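PDB 5UR2: bifunctional protein PutA from Bdellovibrio bacteriovorus, which probably oxidises proline to glutamate in two steps, joining a flavin-dependent proline dehydrogenase to an NAD+-dependent L-glutamate gamma-semialdehyde dehydrogenase in one chain. Local coordinates for residues B[633-638]-B[658-663]; B[558-563]-B[685-690]; B[783-788]-B[893-898]; B[921-926]-B[945-950]. One frame throughout, in Å; residues are numbered along the deposited sequence.

Contact 1 (B[633-638]-B[658-663]); sequences GVTAVI and AGNTVV
N660 OD1 is held by the backbone amides of R632 and G633, with G633 N 2.8 Å away. The G633 N-H points almost straight at the oxygen (168°) and lies in the plane of the amide. N660 CG stands anti to the carbonyl carbon (chi1 -54°), bringing the amide to the backbone at R632 and G633 of strand 623-638, while ND2 bonds to A655 O and Y964 O. Beyond this side-chain clasp the two strands run parallel: T635 N bonds to T661 O at 2.7 Å, V663 N to T635 O at 3.1 Å and V637 N to V663 O at 3.0 Å. On the side facing helix 646-657, V637 CG2 meets V662 CG1 at 3.9 Å; V637 also packs on L648 and M651 of that helix and V662 on A655. On the other face V634 CG2 lies 3.5 Å from T661 OG1, a hydroxyl bonded to A542 O of helix 532-549. The strands are the two arms of a right-handed beta-alpha-beta unit of the Rossmann-type NAD-binding domain. With both ends of its amide engaged, N660 ties its loop to the neighbouring strand, whereas T635 OG1, 3.6 Å from N660 CB, is buried without a polar partner.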
loop_
_atom_site.group_PDB
_atom_site.type_symbol
_atom_site.label_atom_id
_atom_site.label_comp_id
_atom_site.label_asym_id
_atom_site.label_seq_id
_atom_site.Cartn_x
_atom_site.Cartn_y
_atom_site.Cartn_z
ATOM N N GLY B 633 20.875 4.507 -1.796
ATOM C CA GLY B 633 22.323 4.586 -2.022
ATOM C C GLY B 633 22.939 3.194 -2.060
ATOM O O GLY B 633 22.285 2.235 -2.455
ATOM N N VAL B 634 24.196 3.099 -1.618
ATOM C CA VAL B 634 24.899 1.820 -1.639
ATOM C C VAL B 634 24.331 0.917 -0.555
ATOM O O VAL B 634 24.207 1.323 0.609
ATOM C CB VAL B 634 26.412 2.016 -1.460
ATOM C CG1 VAL B 634 27.090 0.664 -1.320
ATOM C CG2 VAL B 634 27.022 2.784 -2.663
ATOM N N THR B 635 23.982 -0.314 -0.931
ATOM C CA THR B 635 23.402 -1.279 -0.006
ATOM C C THR B 635 24.391 -2.399 0.258
ATOM O O THR B 635 24.853 -3.047 -0.681
ATOM C CB THR B 635 22.098 -1.845 -0.567
ATOM O OG1 THR B 635 21.151 -0.778 -0.667
ATOM C CG2 THR B 635 21.537 -2.947 0.333
ATOM N N ALA B 636 24.686 -2.640 1.531
ATOM C CA ALA B 636 25.527 -3.755 1.939
ATOM C C ALA B 636 24.639 -4.969 2.174
ATOM O O ALA B 636 23.683 -4.894 2.946
ATOM C CB ALA B 636 26.310 -3.410 3.203
ATOM N N VAL B 637 24.947 -6.075 1.498
ATOM C CA VAL B 637 24.174 -7.311 1.583
ATOM C C VAL B 637 25.053 -8.386 2.225
ATOM O O VAL B 637 26.085 -8.784 1.663
ATOM C CB VAL B 637 23.672 -7.747 0.200
ATOM C CG1 VAL B 637 23.092 -9.155 0.257
ATOM C CG2 VAL B 637 22.625 -6.747 -0.304
ATOM N N ILE B 638 24.646 -8.853 3.395
ATOM C CA ILE B 638 25.381 -9.855 4.159
ATOM C C ILE B 638 24.442 -11.044 4.333
ATOM O O ILE B 638 23.522 -11.021 5.163
ATOM C CB ILE B 638 25.881 -9.294 5.495
ATOM C CG1 ILE B 638 26.747 -8.066 5.204
ATOM C CG2 ILE B 638 26.658 -10.338 6.329
ATOM C CD1 ILE B 638 27.561 -7.617 6.382
ATOM N N ALA B 658 15.164 -1.426 -6.706
ATOM C CA ALA B 658 14.748 -0.150 -6.136
ATOM C C ALA B 658 15.658 1.002 -6.530
ATOM O O ALA B 658 15.396 2.130 -6.107
ATOM C CB ALA B 658 14.689 -0.242 -4.609
ATOM N N GLY B 659 16.691 0.768 -7.337
ATOM C CA GLY B 659 17.585 1.830 -7.745
ATOM C C GLY B 659 18.839 1.966 -6.907
ATOM O O GLY B 659 19.564 2.951 -7.064
ATOM N N ASN B 660 19.079 1.057 -5.976
ATOM C CA ASN B 660 20.317 1.106 -5.209
ATOM C C ASN B 660 21.407 0.297 -5.899
ATOM O O ASN B 660 21.133 -0.561 -6.741
ATOM C CB ASN B 660 20.083 0.589 -3.794
ATOM C CG ASN B 660 18.942 1.310 -3.103
ATOM O OD1 ASN B 660 19.113 2.439 -2.604
ATOM N ND2 ASN B 660 17.763 0.673 -3.080
ATOM N N THR B 661 22.654 0.573 -5.536
ATOM C CA THR B 661 23.743 -0.321 -5.916
ATOM C C THR B 661 24.109 -1.188 -4.715
ATOM O O THR B 661 23.677 -0.935 -3.585
ATOM C CB THR B 661 24.956 0.452 -6.453
ATOM O OG1 THR B 661 25.457 1.344 -5.457
ATOM C CG2 THR B 661 24.545 1.272 -7.685
ATOM N N VAL B 662 24.900 -2.231 -4.968
ATOM C CA VAL B 662 25.043 -3.340 -4.030
ATOM C C VAL B 662 26.497 -3.781 -3.921
ATOM O O VAL B 662 27.195 -3.916 -4.929
ATOM C CB VAL B 662 24.175 -4.543 -4.468
ATOM C CG1 VAL B 662 24.482 -5.751 -3.598
ATOM C CG2 VAL B 662 22.698 -4.188 -4.411
ATOM N N VAL B 663 26.953 -4.010 -2.691
ATOM C CA VAL B 663 28.137 -4.818 -2.425
ATOM C C VAL B 663 27.646 -6.036 -1.657
ATOM O O VAL B 663 27.128 -5.900 -0.539
ATOM C CB VAL B 663 29.200 -4.068 -1.622
ATOM C CG1 VAL B 663 30.407 -4.994 -1.396
ATOM C CG2 VAL B 663 29.600 -2.775 -2.330
#

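Contact 2 (B[558-563]-B[685-690]); sequences AALVDK and GFPQGV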
loop_
_atom_site.group_PDB
_atom_site.type_symbol
_atom_site.label_atom_id
_atom_site.label_comp_id
_atom_site.label_asym_id
_atom_site.label_seq_id
_atom_site.Cartn_x
_atom_site.Cartn_y
_atom_site.Cartn_z
ATOM N N ALA B 558 13.684 -3.263 -13.745
ATOM C CA ALA B 558 12.859 -4.455 -13.576
ATOM C C ALA B 558 13.110 -5.479 -14.683
ATOM O O ALA B 558 13.093 -6.691 -14.426
ATOM C CB ALA B 558 11.384 -4.066 -13.534
ATOM N N ALA B 559 13.329 -5.015 -15.923
ATOM C CA ALA B 559 13.599 -5.939 -17.025
ATOM C C ALA B 559 14.927 -6.678 -16.827
ATOM O O ALA B 559 15.057 -7.850 -17.202
ATOM C CB ALA B 559 13.591 -5.179 -18.357
ATOM N N LEU B 560 15.930 -6.005 -16.256
ATOM C CA LEU B 560 17.188 -6.685 -15.938
ATOM C C LEU B 560 16.964 -7.777 -14.901
ATOM O O LEU B 560 17.510 -8.883 -15.023
ATOM C CB LEU B 560 18.228 -5.673 -15.443
ATOM C CG LEU B 560 18.898 -4.874 -16.574
ATOM C CD1 LEU B 560 19.827 -3.781 -16.067
ATOM C CD2 LEU B 560 19.687 -5.826 -17.469
ATOM N N VAL B 561 16.124 -7.498 -13.900
ATOM C CA VAL B 561 15.806 -8.482 -12.870
ATOM C C VAL B 561 14.996 -9.644 -13.450
ATOM O O VAL B 561 15.170 -10.808 -13.048
ATOM C CB VAL B 561 15.088 -7.788 -11.706
ATOM C CG1 VAL B 561 14.555 -8.833 -10.709
ATOM C CG2 VAL B 561 16.064 -6.856 -11.040
ATOM N N ASP B 562 14.092 -9.352 -14.391
ATOM C CA ASP B 562 13.375 -10.426 -15.079
ATOM C C ASP B 562 14.329 -11.304 -15.876
ATOM O O ASP B 562 14.173 -12.529 -15.907
ATOM C CB ASP B 562 12.290 -9.857 -15.996
ATOM C CG ASP B 562 10.974 -9.612 -15.270
ATOM O OD1 ASP B 562 10.615 -10.403 -14.362
ATOM O OD2 ASP B 562 10.283 -8.646 -15.638
ATOM N N LYS B 563 15.315 -10.697 -16.544
ATOM C CA LYS B 563 16.252 -11.496 -17.317
ATOM C C LYS B 563 17.063 -12.398 -16.401
ATOM O O LYS B 563 17.302 -13.565 -16.729
ATOM C CB LYS B 563 17.177 -10.602 -18.149
ATOM C CG LYS B 563 17.953 -11.370 -19.231
ATOM C CD LYS B 563 18.796 -10.436 -20.113
ATOM C CE LYS B 563 19.621 -11.214 -21.151
ATOM N NZ LYS B 563 20.635 -10.344 -21.822
ATOM N N GLY B 685 23.151 -8.559 -17.683
ATOM C CA GLY B 685 23.547 -7.279 -18.216
ATOM C C GLY B 685 23.556 -6.109 -17.240
ATOM O O GLY B 685 23.477 -4.959 -17.688
ATOM N N PHE B 686 23.650 -6.359 -15.938
ATOM C CA PHE B 686 23.733 -5.258 -14.995
ATOM C C PHE B 686 25.026 -4.482 -15.240
ATOM O O PHE B 686 26.100 -5.091 -15.311
ATOM C CB PHE B 686 23.660 -5.782 -13.557
ATOM C CG PHE B 686 22.273 -6.202 -13.146
ATOM C CD1 PHE B 686 21.793 -7.457 -13.473
ATOM C CD2 PHE B 686 21.451 -5.345 -12.427
ATOM C CE1 PHE B 686 20.516 -7.847 -13.099
ATOM C CE2 PHE B 686 20.183 -5.729 -12.055
ATOM C CZ PHE B 686 19.709 -6.983 -12.397
ATOM N N PRO B 687 24.969 -3.154 -15.367
ATOM C CA PRO B 687 26.176 -2.376 -15.668
ATOM C C PRO B 687 27.232 -2.533 -14.585
ATOM O O PRO B 687 26.935 -2.820 -13.419
ATOM C CB PRO B 687 25.670 -0.920 -15.715
ATOM C CG PRO B 687 24.221 -0.999 -15.874
ATOM C CD PRO B 687 23.787 -2.296 -15.201
ATOM N N GLN B 688 28.479 -2.302 -14.981
ATOM C CA GLN B 688 29.587 -2.457 -14.055
ATOM C C GLN B 688 29.373 -1.597 -12.811
ATOM O O GLN B 688 28.978 -0.428 -12.896
ATOM C CB GLN B 688 30.899 -2.075 -14.733
ATOM C CG GLN B 688 30.962 -0.640 -15.156
ATOM C CD GLN B 688 32.330 -0.251 -15.669
ATOM O OE1 GLN B 688 32.959 -0.998 -16.419
ATOM N NE2 GLN B 688 32.813 0.912 -15.245
ATOM N N GLY B 689 29.637 -2.190 -11.647
ATOM C CA GLY B 689 29.563 -1.489 -10.377
ATOM C C GLY B 689 28.192 -1.463 -9.727
ATOM O O GLY B 689 28.104 -1.151 -8.535
ATOM N N VAL B 690 27.119 -1.774 -10.465
ATOM C CA VAL B 690 25.789 -1.773 -9.857
ATOM C C VAL B 690 25.704 -2.844 -8.780
ATOM O O VAL B 690 25.178 -2.608 -7.687
ATOM C CB VAL B 690 24.702 -1.945 -10.938
ATOM C CG1 VAL B 690 23.299 -2.101 -10.311
ATOM C CG2 VAL B 690 24.724 -0.735 -11.910
#
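A Schellman motif ends helix 671-684 at G685, and the loop that follows, leading to strand 691-693 of the Rossmann-type domain, packs against helix 554-570 through L560 and F686. The phenyl ring of F686 reaches the helix with its far end. L560 CB sits over one face in a CH-pi contact, 4.0 Å from the ring centroid and 23° off the ring normal, displaced toward the rim so that its closest ring atom is F686 CZ at 3.6 Å. V561 comes to the same corner of the ring from another direction: its CG2 lies in the ring plane at the edge, 3.9 Å from F686 CZ. The ring is therefore held at face and edge by consecutive residues of one helical turn. Further out, the two methyls of L560 spread over the loop backbone. With CG anti to the carbonyl carbon (chi1 -79°), L560 extends past the ring, and its CD2 lies 3.9 Å from G685 C. W549 of helix 532-549 touches both L560 and P687, while V561 continues inward onto helices 587-611 and 646-657. The contact is thus apolar and grades from a buried ring to an exposed proline, where L560 CD1 lies 4.3 Å from P687 CD.

Contact 3 (B[783-788]-B[893-898]); sequences ASRVIV and LDIANS
R785 and I787, alternate residues of strand 783-789, both face the C-terminal end of helix 889-896, one with a charged group and the other with a methyl. The tight, buried part belongs to I787. I787 CD1 packs on the last turn, 3.6 Å from I895 CG2, and also touches A896 N and CB, and A752 and A886 on the adjacent strands flank the isoleucine within the sheet. I787 CG1 stands anti to the carbonyl carbon (chi1 -56°) and the chain then runs extended, which carries the terminal methyl out to the helix.

Toward the partly exposed S898 the packing gives way to polar contacts. The side chain of R785 bends at chi3 (-58°) and presents the edge of its guanidinium to two successive carbonyls: NH1 bonds to I895 O at 3.0 Å and NH2 to A896 O at 3.1 Å. NH2 also has a weak bond to K750 O. Both helix oxygens lie close to the guanidinium plane, but the bonds differ. That from NH2 is nearly straight (174°), whereas NH1 approaches I895 O from above its carbonyl plane. I895 O is shared, since S898 OG bonds to it at 2.7 Å and S898 N donates to it as well. The positive group thus sits at the carbonyl end of the helix, where it would be expected to interact favourably with the helix dipole. Through these two bonds R785 ties the C-terminal end of helix 889-896 to the parallel strands of the alpha/beta catalytic domain of the aldehyde dehydrogenase fold.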
loop_
_atom_site.group_PDB
_atom_site.type_symbol
_atom_site.label_atom_id
_atom_site.label_comp_id
_atom_site.label_asym_id
_atom_site.label_seq_id
_atom_site.Cartn_x
_atom_site.Cartn_y
_atom_site.Cartn_z
ATOM N N ALA B 783 11.075 -26.079 13.218
ATOM C CA ALA B 783 10.451 -26.457 14.481
ATOM C C ALA B 783 11.480 -27.167 15.362
ATOM O O ALA B 783 11.904 -28.287 15.059
ATOM C CB ALA B 783 9.229 -27.335 14.234
ATOM N N SER B 784 11.875 -26.522 16.463
ATOM C CA SER B 784 12.746 -27.138 17.454
ATOM C C SER B 784 12.020 -27.467 18.745
ATOM O O SER B 784 12.592 -28.143 19.615
ATOM C CB SER B 784 13.943 -26.217 17.752
ATOM O OG SER B 784 13.501 -24.915 18.134
ATOM N N ARG B 785 10.774 -27.022 18.887
ATOM C CA ARG B 785 9.962 -27.276 20.067
ATOM C C ARG B 785 8.634 -27.846 19.605
ATOM O O ARG B 785 8.009 -27.307 18.686
ATOM C CB ARG B 785 9.744 -25.992 20.875
ATOM C CG ARG B 785 11.017 -25.399 21.483
ATOM C CD ARG B 785 10.684 -24.168 22.295
ATOM N NE ARG B 785 10.015 -23.150 21.490
ATOM C CZ ARG B 785 9.100 -22.309 21.955
ATOM N NH1 ARG B 785 8.721 -22.364 23.231
ATOM N NH2 ARG B 785 8.546 -21.424 21.136
ATOM N N VAL B 786 8.216 -28.951 20.212
ATOM C CA VAL B 786 6.909 -29.530 19.945
ATOM C C VAL B 786 6.190 -29.613 21.278
ATOM O O VAL B 786 6.617 -30.347 22.174
ATOM C CB VAL B 786 7.008 -30.895 19.255
ATOM C CG1 VAL B 786 5.628 -31.390 18.835
ATOM C CG2 VAL B 786 7.914 -30.782 18.022
ATOM N N ILE B 787 5.113 -28.846 21.412
ATOM C CA ILE B 787 4.387 -28.686 22.667
ATOM C C ILE B 787 3.098 -29.485 22.541
ATOM O O ILE B 787 2.240 -29.163 21.710
ATOM C CB ILE B 787 4.117 -27.206 22.976
ATOM C CG1 ILE B 787 5.435 -26.417 22.991
ATOM C CG2 ILE B 787 3.416 -27.051 24.298
ATOM C CD1 ILE B 787 5.257 -24.897 23.064
ATOM N N VAL B 788 2.982 -30.548 23.339
ATOM C CA VAL B 788 1.969 -31.587 23.159
ATOM C C VAL B 788 1.095 -31.654 24.403
ATOM O O VAL B 788 1.602 -31.842 25.518
ATOM C CB VAL B 788 2.603 -32.968 22.886
ATOM C CG1 VAL B 788 1.521 -33.984 22.581
ATOM C CG2 VAL B 788 3.630 -32.912 21.759
ATOM N N LEU B 893 0.260 -22.303 25.200
ATOM C CA LEU B 893 0.528 -20.975 24.679
ATOM C C LEU B 893 1.574 -20.255 25.523
ATOM O O LEU B 893 2.496 -19.640 24.972
ATOM C CB LEU B 893 -0.786 -20.195 24.598
ATOM C CG LEU B 893 -1.624 -20.690 23.408
ATOM C CD1 LEU B 893 -3.079 -20.198 23.423
ATOM C CD2 LEU B 893 -0.953 -20.258 22.151
ATOM N N ASP B 894 1.477 -20.369 26.859
ATOM C CA ASP B 894 2.459 -19.746 27.751
ATOM C C ASP B 894 3.867 -20.215 27.420
ATOM O O ASP B 894 4.795 -19.403 27.299
ATOM C CB ASP B 894 2.152 -20.068 29.217
ATOM C CG ASP B 894 0.920 -19.347 29.750
ATOM O OD1 ASP B 894 0.456 -18.368 29.123
ATOM O OD2 ASP B 894 0.430 -19.765 30.826
ATOM N N ILE B 895 4.044 -21.529 27.284
ATOM C CA ILE B 895 5.344 -22.067 26.905
ATOM C C ILE B 895 5.740 -21.583 25.519
ATOM O O ILE B 895 6.885 -21.163 25.296
ATOM C CB ILE B 895 5.339 -23.605 26.996
ATOM C CG1 ILE B 895 5.215 -24.027 28.460
ATOM C CG2 ILE B 895 6.594 -24.188 26.358
ATOM C CD1 ILE B 895 4.990 -25.498 28.645
ATOM N N ALA B 896 4.799 -21.605 24.570
ATOM C CA ALA B 896 5.153 -21.208 23.213
ATOM C C ALA B 896 5.630 -19.764 23.172
ATOM O O ALA B 896 6.530 -19.433 22.395
ATOM C CB ALA B 896 3.967 -21.416 22.266
ATOM N N ASN B 897 5.074 -18.909 24.024
ATOM C CA ASN B 897 5.381 -17.487 24.040
ATOM C C ASN B 897 6.569 -17.121 24.929
ATOM O O ASN B 897 6.900 -15.939 25.027
ATOM C CB ASN B 897 4.148 -16.705 24.501
ATOM C CG ASN B 897 3.078 -16.635 23.440
ATOM O OD1 ASN B 897 3.364 -16.623 22.235
ATOM N ND2 ASN B 897 1.829 -16.609 23.876
ATOM N N SER B 898 7.232 -18.094 25.547
ATOM C CA SER B 898 8.177 -17.835 26.620
ATOM C C SER B 898 9.619 -17.647 26.151
ATOM O O SER B 898 10.508 -17.559 26.998
ATOM C CB SER B 898 8.114 -18.985 27.634
ATOM O OG SER B 898 8.654 -20.191 27.073
#

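Contact 4 (B[921-926]-B[945-950]); sequences ELEVGN and GFKMSG
Close to the predicted catalytic centre of the aldehyde dehydrogenase, a loop that turns back beside strand 901-908 packs through F946 and K947 on the bend between helix 912-921 and strand 926-929. The F946 ring is laid against the backbone of that bend: CE1 lies 3.5 Å from V924 O and 3.6 Å from G925 N, while CZ comes to 3.8 Å from E923 C. With CG between the backbone N and carbonyl carbon (chi1 41°), the ring is directed along the peptides of E923 to G925 and meets them obliquely. G925, where a CB would run into G945 CA, lets the backbones approach until the CA atoms of G925 and G945 are 4.0 Å apart.

The bend is an inverse gamma turn centred on E923, closed by a weak bond from V924 N to L922 O, and the facing loop reverses through a type II' beta turn from F946 to S949, with S949 N bonded to F946 O at 2.9 Å. Beside the ring, K947 and E923 form a salt bridge. Both chains are extended beyond CG and cross at about a right angle, and K947 NZ meets E923 OE1 at 2.8 Å, nearly in line with the C-O bond. The second subunit also reaches this region: its K630 packs on F946 and its Q738 on K947, and one of its strands pairs in parallel with N926, carrying the sheet across the interface.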
loop_
_atom_site.group_PDB
_atom_site.type_symbol
_atom_site.label_atom_id
_atom_site.label_comp_id
_atom_site.label_asym_id
_atom_site.label_seq_id
_atom_site.Cartn_x
_atom_site.Cartn_y
_atom_site.Cartn_z
ATOM N N GLU B 921 -3.326 -15.246 20.191
ATOM C CA GLU B 921 -2.415 -15.233 21.334
ATOM C C GLU B 921 -1.005 -15.743 21.059
ATOM O O GLU B 921 -0.109 -15.462 21.860
ATOM C CB GLU B 921 -2.991 -16.057 22.499
ATOM C CG GLU B 921 -4.327 -15.582 23.010
ATOM C CD GLU B 921 -4.921 -16.543 24.032
ATOM O OE1 GLU B 921 -4.152 -17.048 24.883
ATOM O OE2 GLU B 921 -6.144 -16.818 23.973
ATOM N N LEU B 922 -0.776 -16.507 19.997
ATOM C CA LEU B 922 0.574 -16.987 19.729
ATOM C C LEU B 922 1.384 -15.848 19.128
ATOM O O LEU B 922 1.012 -15.320 18.076
ATOM C CB LEU B 922 0.550 -18.191 18.790
ATOM C CG LEU B 922 1.918 -18.827 18.544
ATOM C CD1 LEU B 922 2.556 -19.229 19.875
ATOM C CD2 LEU B 922 1.763 -20.040 17.631
ATOM N N GLU B 923 2.490 -15.475 19.783
ATOM C CA GLU B 923 3.286 -14.306 19.378
ATOM C C GLU B 923 4.360 -14.727 18.370
ATOM O O GLU B 923 5.517 -14.982 18.712
ATOM C CB GLU B 923 3.893 -13.641 20.612
ATOM C CG GLU B 923 2.831 -13.063 21.570
ATOM C CD GLU B 923 3.365 -12.799 22.988
ATOM O OE1 GLU B 923 4.513 -13.202 23.293
ATOM O OE2 GLU B 923 2.635 -12.175 23.795
ATOM N N VAL B 924 3.969 -14.780 17.091
ATOM C CA VAL B 924 4.879 -15.122 15.997
ATOM C C VAL B 924 4.550 -14.283 14.764
ATOM O O VAL B 924 3.436 -13.786 14.596
ATOM C CB VAL B 924 4.827 -16.625 15.622
ATOM C CG1 VAL B 924 5.360 -17.506 16.767
ATOM C CG2 VAL B 924 3.392 -17.024 15.224
ATOM N N GLY B 925 5.546 -14.126 13.890
ATOM C CA GLY B 925 5.316 -13.392 12.657
ATOM C C GLY B 925 4.705 -14.227 11.554
ATOM O O GLY B 925 4.056 -13.687 10.658
ATOM N N ASN B 926 4.926 -15.537 11.581
ATOM C CA ASN B 926 4.327 -16.464 10.626
ATOM C C ASN B 926 3.667 -17.573 11.423
ATOM O O ASN B 926 4.357 -18.405 12.029
ATOM C CB ASN B 926 5.349 -17.032 9.648
ATOM C CG ASN B 926 5.667 -16.073 8.525
ATOM O OD1 ASN B 926 6.520 -15.187 8.654
ATOM N ND2 ASN B 926 4.966 -16.234 7.413
ATOM N N GLY B 945 9.648 -11.901 11.427
ATOM C CA GLY B 945 9.066 -11.875 12.755
ATOM C C GLY B 945 9.608 -10.800 13.675
ATOM O O GLY B 945 10.327 -9.895 13.242
ATOM N N PHE B 946 9.272 -10.892 14.953
ATOM C CA PHE B 946 9.612 -9.809 15.860
ATOM C C PHE B 946 10.298 -10.359 17.107
ATOM O O PHE B 946 10.926 -11.420 17.039
ATOM C CB PHE B 946 8.355 -8.968 16.189
ATOM C CG PHE B 946 7.082 -9.776 16.427
ATOM C CD1 PHE B 946 6.299 -10.198 15.355
ATOM C CD2 PHE B 946 6.640 -10.046 17.723
ATOM C CE1 PHE B 946 5.120 -10.927 15.558
ATOM C CE2 PHE B 946 5.459 -10.781 17.942
ATOM C CZ PHE B 946 4.693 -11.215 16.845
ATOM N N LYS B 947 10.188 -9.650 18.240
ATOM C CA LYS B 947 11.063 -9.877 19.384
ATOM C C LYS B 947 12.486 -9.931 18.840
ATOM O O LYS B 947 12.825 -9.129 17.962
ATOM C CB LYS B 947 10.674 -11.146 20.141
ATOM C CG LYS B 947 9.309 -11.060 20.856
ATOM C CD LYS B 947 9.071 -12.270 21.780
ATOM C CE LYS B 947 7.641 -12.287 22.335
ATOM N NZ LYS B 947 7.284 -13.504 23.182
ATOM N N MET B 948 13.299 -10.904 19.265
ATOM C CA MET B 948 14.683 -10.988 18.795
ATOM C C MET B 948 14.837 -11.731 17.453
ATOM O O MET B 948 15.970 -12.039 17.063
ATOM C CB MET B 948 15.577 -11.634 19.867
ATOM C CG MET B 948 15.668 -10.840 21.186
ATOM S SD MET B 948 16.137 -9.093 20.971
ATOM C CE MET B 948 17.777 -9.322 20.335
ATOM N N SER B 949 13.747 -11.982 16.724
ATOM C CA SER B 949 13.827 -12.598 15.402
ATOM C C SER B 949 14.095 -11.604 14.277
ATOM O O SER B 949 14.361 -12.036 13.152
ATOM C CB SER B 949 12.541 -13.372 15.080
ATOM O OG SER B 949 12.401 -14.461 15.968
ATOM N N GLY B 950 14.024 -10.311 14.526
ATOM C CA GLY B 950 14.434 -9.346 13.525
ATOM C C GLY B 950 13.731 -8.013 13.678
ATOM O O GLY B 950 13.028 -7.763 14.653
#

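In the fold
All four contacts lie in the aldehyde dehydrogenase part of the chain and form two touching pairs. Contact 1 is nested within the loop closed by contact 2, their centres 13 Å apart, and V662 N probably bonds to V690 O at 2.8 Å where the two meet. Contacts 3 and 4, also 13 Å apart between centres, are joined by N897, whose OD1 lies 2.8 Å from E923 N. Between the pairs, contacts 1 and 4 have centres 27 Å apart and do not touch. Contact 4 is near the predicted active site, G945 being about 7 Å from the E746 side chain and about 10 Å from that of C780; in contact 1, the V637 side chain is about 12 Å from that of E746.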